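PDB 3N7L: neurotoxin from Clostridium botulinum, which probably binds gangliosides on nerve-cell membranes, as the receptor-binding domain of a botulinum neurotoxin of serotype D/C. Local coordinates for residues 128-133 and 137-142; 252-257 and 395-400; 259-264 and 312-317; 269-272 and 276-279. All coordinates share one frame; numbering follows the deposited sequence.

Contact 1 of 4, residues 128-133 and 137-142; sequences FSYDIS and AGYNKW
An aromatic cluster of Phe128, Tyr130 and Tyr139 draws together the two ends of a short connecting loop in the N-terminal, concanavalin-like domain. The closest fit is between the tyrosines. Tyr139 CB sits over the centre of the Tyr130 ring, 3.5 Å from the ring centroid and almost on its normal, which is a CH-pi contact. The two rings are nearly parallel (25°) but have slid so far past each other that they barely overlap. This slippage leaves Tyr130 CB 3.5 Å from Tyr139 CD1. With CG between the backbone N and the carbonyl carbon (chi1 73°), the Tyr130 ring is directed toward Tyr139. Phe128 meets Tyr139 differently, in a T-shaped pair: its edge is turned toward the tyrosine face, with the planes at 75° and the centroids 5.9 Å apart. Tyr139 is also the centre of an inverse gamma turn, and nearby Asn140 ND2 bonds to Ala137 O at 3.0 Å. Trp84 sets its ring edge-to-face with Tyr130 and also meets Tyr139. The loop leads from strand 122-129 in one antiparallel sheet to strand 143-150 in the other, where Trp142 packs on strands 72-82 and 202-211.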
loop_
_atom_site.group_PDB
_atom_site.type_symbol
_atom_site.label_atom_id
_atom_site.label_comp_id
_atom_site.label_asym_id
_atom_site.label_seq_id
_atom_site.Cartn_x
_atom_site.Cartn_y
_atom_site.Cartn_z
ATOM N N PHE A 128 -12.207 -3.425 11.041
ATOM C CA PHE A 128 -10.830 -2.965 11.038
ATOM C C PHE A 128 -10.940 -1.449 10.919
ATOM O O PHE A 128 -11.618 -0.950 10.026
ATOM C CB PHE A 128 -10.070 -3.507 9.820
ATOM C CG PHE A 128 -8.882 -2.663 9.412
ATOM C CD1 PHE A 128 -7.890 -2.336 10.332
ATOM C CD2 PHE A 128 -8.746 -2.218 8.097
ATOM C CE1 PHE A 128 -6.774 -1.577 9.951
ATOM C CE2 PHE A 128 -7.631 -1.460 7.704
ATOM C CZ PHE A 128 -6.645 -1.142 8.638
ATOM N N SER A 129 -10.313 -0.720 11.832
ATOM C CA SER A 129 -10.323 0.735 11.747
ATOM C C SER A 129 -8.860 1.151 11.583
ATOM O O SER A 129 -8.018 0.831 12.422
ATOM C CB SER A 129 -10.941 1.370 13.004
ATOM O OG SER A 129 -10.223 1.047 14.178
ATOM N N TYR A 130 -8.547 1.841 10.494
ATOM C CA TYR A 130 -7.168 2.241 10.273
ATOM C C TYR A 130 -6.717 3.355 11.216
ATOM O O TYR A 130 -7.537 4.117 11.733
ATOM C CB TYR A 130 -6.946 2.622 8.796
ATOM C CG TYR A 130 -7.539 3.934 8.317
ATOM C CD1 TYR A 130 -8.648 3.955 7.464
ATOM C CD2 TYR A 130 -6.932 5.152 8.636
ATOM C CE1 TYR A 130 -9.131 5.163 6.929
ATOM C CE2 TYR A 130 -7.403 6.361 8.111
ATOM C CZ TYR A 130 -8.495 6.363 7.256
ATOM O OH TYR A 130 -8.923 7.557 6.714
ATOM N N ASP A 131 -5.411 3.418 11.464
ATOM C CA ASP A 131 -4.837 4.428 12.350
ATOM C C ASP A 131 -4.846 5.788 11.654
ATOM O O ASP A 131 -4.051 6.035 10.749
ATOM C CB ASP A 131 -3.401 4.048 12.715
ATOM C CG ASP A 131 -2.797 4.983 13.739
ATOM O OD1 ASP A 131 -2.977 6.214 13.611
ATOM O OD2 ASP A 131 -2.128 4.490 14.668
ATOM N N ILE A 132 -5.736 6.673 12.089
ATOM C CA ILE A 132 -5.841 7.981 11.467
ATOM C C ILE A 132 -4.561 8.805 11.556
ATOM O O ILE A 132 -4.163 9.445 10.580
ATOM C CB ILE A 132 -7.016 8.777 12.066
ATOM C CG1 ILE A 132 -8.320 8.004 11.845
ATOM C CG2 ILE A 132 -7.106 10.153 11.406
ATOM C CD1 ILE A 132 -9.555 8.675 12.403
ATOM N N SER A 133 -3.903 8.774 12.710
ATOM C CA SER A 133 -2.677 9.548 12.891
ATOM C C SER A 133 -1.569 9.145 11.918
ATOM O O SER A 133 -0.725 9.968 11.555
ATOM C CB SER A 133 -2.170 9.415 14.331
ATOM O OG SER A 133 -1.567 8.153 14.555
ATOM N N ALA A 137 -3.394 11.693 5.150
ATOM C CA ALA A 137 -3.823 11.962 3.784
ATOM C C ALA A 137 -4.804 10.907 3.280
ATOM O O ALA A 137 -5.151 10.881 2.097
ATOM C CB ALA A 137 -2.609 12.035 2.862
ATOM N N GLY A 138 -5.251 10.045 4.189
ATOM C CA GLY A 138 -6.183 8.995 3.831
ATOM C C GLY A 138 -5.497 7.646 3.698
ATOM O O GLY A 138 -4.315 7.570 3.365
ATOM N N TYR A 139 -6.229 6.575 3.978
ATOM C CA TYR A 139 -5.676 5.230 3.860
ATOM C C TYR A 139 -5.921 4.830 2.400
ATOM O O TYR A 139 -6.859 4.096 2.099
ATOM C CB TYR A 139 -6.415 4.283 4.806
ATOM C CG TYR A 139 -5.692 2.988 5.068
ATOM C CD1 TYR A 139 -4.757 2.882 6.101
ATOM C CD2 TYR A 139 -5.935 1.865 4.280
ATOM C CE1 TYR A 139 -4.085 1.680 6.345
ATOM C CE2 TYR A 139 -5.270 0.663 4.511
ATOM C CZ TYR A 139 -4.350 0.574 5.543
ATOM O OH TYR A 139 -3.710 -0.624 5.772
ATOM N N ASN A 140 -5.072 5.316 1.496
ATOM C CA ASN A 140 -5.254 5.057 0.071
ATOM C C ASN A 140 -4.331 4.009 -0.534
ATOM O O ASN A 140 -4.094 3.997 -1.747
ATOM C CB ASN A 140 -5.110 6.377 -0.687
ATOM C CG ASN A 140 -5.707 7.541 0.079
ATOM O OD1 ASN A 140 -6.834 7.460 0.566
ATOM N ND2 ASN A 140 -4.955 8.623 0.194
ATOM N N LYS A 141 -3.828 3.115 0.304
ATOM C CA LYS A 141 -2.924 2.084 -0.164
ATOM C C LYS A 141 -3.598 0.733 -0.383
ATOM O O LYS A 141 -4.690 0.467 0.122
ATOM C CB LYS A 141 -1.777 1.925 0.840
ATOM C CG LYS A 141 -2.216 1.460 2.221
ATOM C CD LYS A 141 -1.121 1.680 3.272
ATOM C CE LYS A 141 -0.835 3.172 3.484
ATOM N NZ LYS A 141 0.291 3.438 4.436
ATOM N N TRP A 142 -2.942 -0.112 -1.162
ATOM C CA TRP A 142 -3.442 -1.454 -1.398
ATOM C C TRP A 142 -3.284 -2.205 -0.079
ATOM O O TRP A 142 -2.275 -2.035 0.609
ATOM C CB TRP A 142 -2.582 -2.173 -2.442
ATOM C CG TRP A 142 -2.978 -1.981 -3.869
ATOM C CD1 TRP A 142 -2.331 -1.227 -4.810
ATOM C CD2 TRP A 142 -4.067 -2.620 -4.544
ATOM N NE1 TRP A 142 -2.945 -1.365 -6.028
ATOM C CE2 TRP A 142 -4.015 -2.215 -5.896
ATOM C CE3 TRP A 142 -5.082 -3.499 -4.137
ATOM C CZ2 TRP A 142 -4.939 -2.659 -6.849
ATOM C CZ3 TRP A 142 -6.002 -3.940 -5.076
ATOM C CH2 TRP A 142 -5.924 -3.519 -6.423
#

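Contact 2 of 4, residues 252-257 and 395-400; sequences VNYMNR and EYLIPV
Arg257 N donates to Tyr254 O at 3.2 Å, closing a type I turn whose first and last residues both send side chains onto Leu397. The leucine reaches them with its two methyls. CD2 touches both, 3.5 Å from Tyr254 CD2 and 3.6 Å from Arg257 CD. CD1 stands over the face of the Tyr254 ring in a CH-pi contact, 4.2 Å from the centroid and 27° off the normal. With CG anti to the backbone N (chi1 179°), the leucine fork reaches out from its strand to the two side chains that leave the turn. In the C-terminal domain, of the trefoil family, this joins the loop after strand 246-251 to strand 394-402. Arg257 takes part through its CG and CD methylenes and, after a bend at chi2 (-83°), one face of its guanidinium, which lies over the same methyl, with Leu397 CD2 3.9 Å from Arg257 CZ. Its polar end is engaged too, since NH1 makes a weak hydrogen bond to Phe268 O, while the Leu397 backbone is bonded to that same residue. Ile379, on strand 373-384, packs against both Tyr254 and Leu397.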
loop_
_atom_site.group_PDB
_atom_site.type_symbol
_atom_site.label_atom_id
_atom_site.label_comp_id
_atom_site.label_asym_id
_atom_site.label_seq_id
_atom_site.Cartn_x
_atom_site.Cartn_y
_atom_site.Cartn_z
ATOM N N VAL A 252 9.910 7.498 6.702
ATOM C CA VAL A 252 8.810 7.037 7.538
ATOM C C VAL A 252 8.684 7.727 8.899
ATOM O O VAL A 252 7.582 7.835 9.431
ATOM C CB VAL A 252 8.888 5.496 7.732
ATOM C CG1 VAL A 252 8.004 5.056 8.880
ATOM C CG2 VAL A 252 8.439 4.798 6.438
ATOM N N ASN A 253 9.796 8.197 9.453
ATOM C CA ASN A 253 9.787 8.881 10.750
ATOM C C ASN A 253 9.422 10.355 10.662
ATOM O O ASN A 253 9.168 10.999 11.681
ATOM C CB ASN A 253 11.156 8.771 11.420
ATOM C CG ASN A 253 11.342 7.465 12.143
ATOM O OD1 ASN A 253 10.666 6.479 11.856
ATOM N ND2 ASN A 253 12.273 7.444 13.085
ATOM N N TYR A 254 9.404 10.892 9.446
ATOM C CA TYR A 254 9.090 12.300 9.242
ATOM C C TYR A 254 8.122 12.490 8.085
ATOM O O TYR A 254 8.453 13.142 7.093
ATOM C CB TYR A 254 10.374 13.089 8.969
ATOM C CG TYR A 254 11.395 13.005 10.088
ATOM C CD1 TYR A 254 12.212 11.882 10.236
ATOM C CD2 TYR A 254 11.528 14.041 11.011
ATOM C CE1 TYR A 254 13.135 11.794 11.278
ATOM C CE2 TYR A 254 12.447 13.966 12.062
ATOM C CZ TYR A 254 13.246 12.841 12.187
ATOM O OH TYR A 254 14.157 12.769 13.217
ATOM N N MET A 255 6.927 11.922 8.214
ATOM C CA MET A 255 5.921 12.039 7.161
ATOM C C MET A 255 5.446 13.483 6.973
ATOM O O MET A 255 4.920 13.833 5.914
ATOM C CB MET A 255 4.723 11.131 7.465
ATOM C CG MET A 255 5.033 9.633 7.417
ATOM S SD MET A 255 5.776 9.079 5.858
ATOM C CE MET A 255 4.411 9.291 4.709
ATOM N N ASN A 256 5.631 14.321 7.990
ATOM C CA ASN A 256 5.214 15.713 7.881
ATOM C C ASN A 256 6.338 16.615 7.396
ATOM O O ASN A 256 6.360 17.810 7.690
ATOM C CB ASN A 256 4.660 16.217 9.221
ATOM C CG ASN A 256 3.200 15.844 9.417
ATOM O OD1 ASN A 256 2.763 15.504 10.525
ATOM N ND2 ASN A 256 2.434 15.909 8.336
ATOM N N ARG A 257 7.274 16.031 6.652
ATOM C CA ARG A 257 8.395 16.780 6.093
ATOM C C ARG A 257 8.451 16.574 4.588
ATOM O O ARG A 257 8.119 15.503 4.089
ATOM C CB ARG A 257 9.719 16.311 6.705
ATOM C CG ARG A 257 9.855 16.604 8.183
ATOM C CD ARG A 257 10.319 18.027 8.433
ATOM N NE ARG A 257 10.073 18.393 9.819
ATOM C CZ ARG A 257 10.775 19.279 10.515
ATOM N NH1 ARG A 257 11.810 19.923 9.969
ATOM N NH2 ARG A 257 10.426 19.524 11.773
ATOM N N GLU A 395 20.513 24.271 12.799
ATOM C CA GLU A 395 20.067 22.884 12.809
ATOM C C GLU A 395 19.319 22.616 11.508
ATOM O O GLU A 395 18.425 23.370 11.131
ATOM C CB GLU A 395 19.133 22.627 14.003
ATOM C CG GLU A 395 19.848 22.530 15.359
ATOM C CD GLU A 395 20.517 21.173 15.590
ATOM O OE1 GLU A 395 21.422 21.091 16.450
ATOM O OE2 GLU A 395 20.132 20.184 14.928
ATOM N N TYR A 396 19.705 21.551 10.817
ATOM C CA TYR A 396 19.063 21.159 9.574
ATOM C C TYR A 396 18.727 19.682 9.651
ATOM O O TYR A 396 19.569 18.867 10.048
ATOM C CB TYR A 396 19.993 21.384 8.366
ATOM C CG TYR A 396 20.225 22.838 8.016
ATOM C CD1 TYR A 396 19.188 23.628 7.516
ATOM C CD2 TYR A 396 21.465 23.433 8.224
ATOM C CE1 TYR A 396 19.384 24.984 7.238
ATOM C CE2 TYR A 396 21.671 24.785 7.950
ATOM C CZ TYR A 396 20.625 25.553 7.460
ATOM O OH TYR A 396 20.817 26.894 7.205
ATOM N N LEU A 397 17.495 19.342 9.287
ATOM C CA LEU A 397 17.066 17.951 9.265
ATOM C C LEU A 397 17.500 17.539 7.866
ATOM O O LEU A 397 17.013 18.082 6.867
ATOM C CB LEU A 397 15.549 17.852 9.414
ATOM C CG LEU A 397 14.934 16.449 9.385
ATOM C CD1 LEU A 397 15.557 15.573 10.482
ATOM C CD2 LEU A 397 13.428 16.561 9.571
ATOM N N ILE A 398 18.425 16.587 7.793
ATOM C CA ILE A 398 18.963 16.182 6.508
ATOM C C ILE A 398 19.091 14.686 6.285
ATOM O O ILE A 398 19.114 13.900 7.232
ATOM C CB ILE A 398 20.390 16.731 6.325
ATOM C CG1 ILE A 398 21.301 16.131 7.409
ATOM C CG2 ILE A 398 20.399 18.258 6.418
ATOM C CD1 ILE A 398 22.782 16.210 7.093
ATOM N N PRO A 399 19.166 14.277 5.012
ATOM C CA PRO A 399 19.322 12.861 4.693
ATOM C C PRO A 399 20.821 12.678 4.966
ATOM O O PRO A 399 21.625 13.533 4.591
ATOM C CB PRO A 399 18.963 12.800 3.207
ATOM C CG PRO A 399 19.394 14.131 2.704
ATOM C CD PRO A 399 18.988 15.086 3.792
ATOM N N VAL A 400 21.191 11.594 5.636
ATOM C CA VAL A 400 22.582 11.360 5.996
ATOM C C VAL A 400 22.940 9.884 5.861
ATOM O O VAL A 400 22.111 9.009 6.091
ATOM C CB VAL A 400 22.834 11.820 7.466
ATOM C CG1 VAL A 400 21.994 10.981 8.419
ATOM C CG2 VAL A 400 24.306 11.723 7.821
#

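Contact 3 of 4, residues 259-264 and 312-317; sequences MSKKGN and KQYSLG
One face of the Tyr314 ring receives the CE methylene of Lys261, which lies off-centre toward the rim near the phenol end. The CE atom is 4.1 Å from the ring centroid and 15° off the normal, a CH-pi contact. It is equally far, 4.0 Å, from Tyr314 CE2 and from Tyr314 CZ. Ala334 and Ile309 pack against both side chains. The two side chains meet at about a right angle. The lysine runs out straight from the hairpin and turns only at its last bond (chi4 -70°). That final bend carries the ammonium back toward its own chain, where Lys261 NZ donates to Gly263 O at 2.9 Å, tilted somewhat from the carbonyl plane. The lysine thus gives its carbon chain to the aromatic face and its charge to the hairpin turn, whose Gly263 has positive phi. Toward the interior, Ile266, on the hairpin's second strand, packs on both Met259 and Leu316. Strand 257-262 forms a two-stranded hairpin with 265-270, whereas 313-318 belongs to the large antiparallel sheet of the domain. A hairpin packed against strands of the larger sheet is consistent with the beta-trefoil fold, in which hairpins cap a barrel; here the contact is a lysine methylene on a tyrosine face.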
loop_
_atom_site.group_PDB
_atom_site.type_symbol
_atom_site.label_atom_id
_atom_site.label_comp_id
_atom_site.label_asym_id
_atom_site.label_seq_id
_atom_site.Cartn_x
_atom_site.Cartn_y
_atom_site.Cartn_z
ATOM N N MET A 259 10.883 17.575 0.893
ATOM C CA MET A 259 12.242 17.882 0.473
ATOM C C MET A 259 12.462 19.271 -0.107
ATOM O O MET A 259 11.735 19.711 -0.997
ATOM C CB MET A 259 12.708 16.858 -0.556
ATOM C CG MET A 259 13.607 15.783 -0.005
ATOM S SD MET A 259 14.102 14.607 -1.284
ATOM C CE MET A 259 14.701 15.683 -2.549
ATOM N N SER A 260 13.486 19.947 0.401
ATOM C CA SER A 260 13.857 21.260 -0.087
ATOM C C SER A 260 15.374 21.262 -0.274
ATOM O O SER A 260 16.035 20.237 -0.078
ATOM C CB SER A 260 13.447 22.346 0.905
ATOM O OG SER A 260 13.654 23.629 0.335
ATOM N N LYS A 261 15.923 22.409 -0.638
ATOM C CA LYS A 261 17.355 22.523 -0.864
ATOM C C LYS A 261 17.887 23.866 -0.378
ATOM O O LYS A 261 17.208 24.891 -0.476
ATOM C CB LYS A 261 17.639 22.354 -2.366
ATOM C CG LYS A 261 19.067 22.618 -2.823
ATOM C CD LYS A 261 19.170 22.415 -4.345
ATOM C CE LYS A 261 20.579 22.639 -4.901
ATOM N NZ LYS A 261 21.018 24.069 -4.862
ATOM N N LYS A 262 19.096 23.846 0.171
ATOM C CA LYS A 262 19.764 25.054 0.626
ATOM C C LYS A 262 21.237 24.835 0.338
ATOM O O LYS A 262 21.866 23.960 0.924
ATOM C CB LYS A 262 19.550 25.294 2.119
ATOM C CG LYS A 262 20.165 26.612 2.569
ATOM C CD LYS A 262 19.630 27.078 3.903
ATOM C CE LYS A 262 20.176 28.457 4.241
ATOM N NZ LYS A 262 19.625 28.943 5.533
ATOM N N GLY A 263 21.792 25.624 -0.574
ATOM C CA GLY A 263 23.184 25.425 -0.925
ATOM C C GLY A 263 23.279 24.048 -1.571
ATOM O O GLY A 263 22.414 23.669 -2.366
ATOM N N ASN A 264 24.309 23.287 -1.222
ATOM C CA ASN A 264 24.485 21.947 -1.780
ATOM C C ASN A 264 23.626 20.915 -1.071
ATOM O O ASN A 264 23.452 19.799 -1.565
ATOM C CB ASN A 264 25.941 21.493 -1.651
ATOM C CG ASN A 264 26.886 22.316 -2.485
ATOM O OD1 ASN A 264 26.722 22.423 -3.699
ATOM N ND2 ASN A 264 27.886 22.905 -1.841
ATOM N N LYS A 312 16.841 23.441 -13.467
ATOM C CA LYS A 312 18.101 22.730 -13.574
ATOM C C LYS A 312 17.890 21.395 -12.901
ATOM O O LYS A 312 16.989 21.246 -12.074
ATOM C CB LYS A 312 19.227 23.498 -12.875
ATOM C CG LYS A 312 19.210 24.998 -13.145
ATOM C CD LYS A 312 20.574 25.666 -12.971
ATOM C CE LYS A 312 21.445 25.005 -11.909
ATOM N NZ LYS A 312 22.109 23.765 -12.424
ATOM N N GLN A 313 18.710 20.419 -13.251
ATOM C CA GLN A 313 18.566 19.113 -12.639
ATOM C C GLN A 313 19.820 18.723 -11.878
ATOM O O GLN A 313 20.944 18.958 -12.325
ATOM C CB GLN A 313 18.236 18.057 -13.689
ATOM C CG GLN A 313 17.302 17.000 -13.160
ATOM C CD GLN A 313 16.891 15.983 -14.202
ATOM O OE1 GLN A 313 15.850 15.339 -14.069
ATOM N NE2 GLN A 313 17.708 15.820 -15.237
ATOM N N TYR A 314 19.613 18.146 -10.705
ATOM C CA TYR A 314 20.711 17.716 -9.870
ATOM C C TYR A 314 20.538 16.230 -9.604
ATOM O O TYR A 314 19.501 15.649 -9.922
ATOM C CB TYR A 314 20.694 18.466 -8.529
ATOM C CG TYR A 314 20.717 19.977 -8.648
ATOM C CD1 TYR A 314 19.562 20.694 -8.970
ATOM C CD2 TYR A 314 21.903 20.687 -8.462
ATOM C CE1 TYR A 314 19.590 22.090 -9.105
ATOM C CE2 TYR A 314 21.946 22.076 -8.597
ATOM C CZ TYR A 314 20.789 22.771 -8.920
ATOM O OH TYR A 314 20.843 24.142 -9.070
ATOM N N SER A 315 21.569 15.615 -9.044
ATOM C CA SER A 315 21.490 14.211 -8.671
ATOM C C SER A 315 21.850 14.216 -7.192
ATOM O O SER A 315 22.593 15.091 -6.738
ATOM C CB SER A 315 22.487 13.359 -9.462
ATOM O OG SER A 315 23.807 13.840 -9.319
ATOM N N LEU A 316 21.301 13.278 -6.428
ATOM C CA LEU A 316 21.623 13.225 -5.014
ATOM C C LEU A 316 23.026 12.646 -4.889
ATOM O O LEU A 316 23.396 11.739 -5.632
ATOM C CB LEU A 316 20.603 12.366 -4.259
ATOM C CG LEU A 316 19.161 12.877 -4.349
ATOM C CD1 LEU A 316 18.291 12.136 -3.340
ATOM C CD2 LEU A 316 19.119 14.385 -4.080
ATOM N N GLY A 317 23.812 13.198 -3.973
ATOM C CA GLY A 317 25.169 12.720 -3.780
ATOM C C GLY A 317 25.776 13.275 -2.505
ATOM O O GLY A 317 25.324 14.296 -1.978
#

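Contact 4 of 4, residues 269-272 and 276-279; sequences NTRK and DFNE
Arg271 and Lys272 face Phe277 and Glu279 in a mainly polar, partly water-mediated contact that closes the loop leaving strand 265-270 on its way to strand 283-287. It belongs to the trefoil-family domain, and its Phe277 also packs on Ala137 of the N-terminal domain. One direct hydrogen bond joins the two segments: Lys272 N donates to Glu279 OE1 at 2.8 Å, nearly straight (164°) and on the syn lone pair. Glu279 spans the distance because its CG stands anti to the backbone N (chi1 178°) and the chain stays extended beyond it. The same oxygen rests snugly on the arginine, with OE1 3.2 Å from Arg271 CB. The guanidinium is used on both its face and its edge. Phe277 CD2 lies over the centre of one face, 3.8 Å from Arg271 CZ, with the planes 78° apart so that the phenyl edge is presented to the flat cation. In the guanidinium plane stand two waters. The first accepts from Arg271 NH1 (2.9 Å) and donates to Asp276 O (2.8 Å), while the second accepts from Arg271 NH2 (2.8 Å) and donates to Phe277 O (3.1 Å). Arg271 NE is bonded to Met255 O, so the group is held at several points around its rim and its rotation is fixed. The opposite charges do not touch, Arg271 NH1 being 4.9 Å from Glu279 OE1; their attraction, together with the backbone N-H, would probably favour the ionised carboxylate.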
loop_
_atom_site.group_PDB
_atom_site.type_symbol
_atom_site.label_atom_id
_atom_site.label_comp_id
_atom_site.label_asym_id
_atom_site.label_seq_id
_atom_site.Cartn_x
_atom_site.Cartn_y
_atom_site.Cartn_z
ATOM N N ASN A 269 11.738 20.243 5.315
ATOM C CA ASN A 269 10.919 21.270 5.944
ATOM C C ASN A 269 9.548 20.713 6.315
ATOM O O ASN A 269 9.090 19.727 5.728
ATOM C CB ASN A 269 10.749 22.466 5.003
ATOM C CG ASN A 269 12.070 23.148 4.683
ATOM O OD1 ASN A 269 13.026 23.075 5.455
ATOM N ND2 ASN A 269 12.118 23.829 3.551
ATOM N N THR A 270 8.900 21.346 7.289
ATOM C CA THR A 270 7.579 20.915 7.731
ATOM C C THR A 270 6.543 21.247 6.653
ATOM O O THR A 270 6.458 22.391 6.206
ATOM C CB THR A 270 7.192 21.612 9.049
ATOM O OG1 THR A 270 8.167 21.286 10.046
ATOM C CG2 THR A 270 5.816 21.151 9.529
ATOM N N ARG A 271 5.763 20.255 6.228
ATOM C CA ARG A 271 4.766 20.511 5.196
ATOM C C ARG A 271 3.607 21.346 5.745
ATOM O O ARG A 271 3.353 21.368 6.955
ATOM C CB ARG A 271 4.264 19.195 4.558
ATOM C CG ARG A 271 3.470 18.274 5.450
ATOM C CD ARG A 271 3.027 17.011 4.694
ATOM N NE ARG A 271 4.138 16.110 4.389
ATOM C CZ ARG A 271 4.658 15.916 3.178
ATOM N NH1 ARG A 271 4.177 16.556 2.121
ATOM N NH2 ARG A 271 5.670 15.071 3.023
ATOM N N LYS A 272 2.929 22.052 4.846
ATOM C CA LYS A 272 1.821 22.933 5.201
ATOM C C LYS A 272 0.611 22.226 5.811
ATOM O O LYS A 272 0.056 22.688 6.805
ATOM C CB LYS A 272 1.389 23.731 3.969
ATOM C CG LYS A 272 0.391 24.832 4.276
ATOM C CD LYS A 272 0.030 25.626 3.028
ATOM C CE LYS A 272 -0.941 26.757 3.357
ATOM N NZ LYS A 272 -2.190 26.241 3.979
ATOM N N ASP A 276 -2.627 16.341 1.201
ATOM C CA ASP A 276 -1.820 15.762 0.120
ATOM C C ASP A 276 -0.350 15.657 0.514
ATOM O O ASP A 276 0.042 16.078 1.598
ATOM C CB ASP A 276 -1.893 16.639 -1.133
ATOM C CG ASP A 276 -3.129 16.388 -1.952
ATOM O OD1 ASP A 276 -3.347 17.132 -2.931
ATOM O OD2 ASP A 276 -3.879 15.442 -1.629
ATOM N N PHE A 277 0.459 15.094 -0.379
ATOM C CA PHE A 277 1.898 14.989 -0.148
ATOM C C PHE A 277 2.600 15.853 -1.191
ATOM O O PHE A 277 3.825 15.820 -1.326
ATOM C CB PHE A 277 2.386 13.546 -0.285
ATOM C CG PHE A 277 2.046 12.676 0.885
ATOM C CD1 PHE A 277 0.966 11.802 0.830
ATOM C CD2 PHE A 277 2.792 12.749 2.056
ATOM C CE1 PHE A 277 0.632 11.015 1.925
ATOM C CE2 PHE A 277 2.470 11.966 3.162
ATOM C CZ PHE A 277 1.387 11.097 3.098
ATOM N N ASN A 278 1.814 16.647 -1.909
ATOM C CA ASN A 278 2.350 17.485 -2.971
ATOM C C ASN A 278 2.958 18.823 -2.565
ATOM O O ASN A 278 2.360 19.885 -2.741
ATOM C CB ASN A 278 1.277 17.672 -4.042
ATOM C CG ASN A 278 0.879 16.348 -4.690
ATOM O OD1 ASN A 278 0.507 15.397 -4.000
ATOM N ND2 ASN A 278 0.965 16.280 -6.016
ATOM N N GLU A 279 4.174 18.752 -2.039
ATOM C CA GLU A 279 4.912 19.930 -1.614
ATOM C C GLU A 279 6.403 19.618 -1.716
ATOM O O GLU A 279 6.828 18.486 -1.481
ATOM C CB GLU A 279 4.525 20.300 -0.178
ATOM C CG GLU A 279 5.271 21.497 0.387
ATOM C CD GLU A 279 4.553 22.127 1.577
ATOM O OE1 GLU A 279 3.825 21.401 2.296
ATOM O OE2 GLU A 279 4.728 23.349 1.796
HETATM O O HOH W 1 1.840 18.205 1.459
HETATM O O HOH W 2 6.356 15.570 0.393
#

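In the fold
Contact 1 is wholly buried and built on aromatic side chains, and it alone lies in the N-terminal domain; the other three share the C-terminal one. Contacts 2 and 4 are partly buried, contact 3 lies at the surface. The hairpin 257-262/265-270 ties these three together: contact 3 uses its first strand, contact 4 the residues that follow its second, and contact 2 the turn leading into it, whose Met255 and Asn256 carbonyls take hydrogen bonds from Arg271. Side-chain packing dominates contacts 2 and 3, whereas contact 4 relies on carboxylate, guanidinium and water. Between the domains, Ala137 CB meets Phe277 CE1 at 3.5 Å, linking contacts 1 and 4.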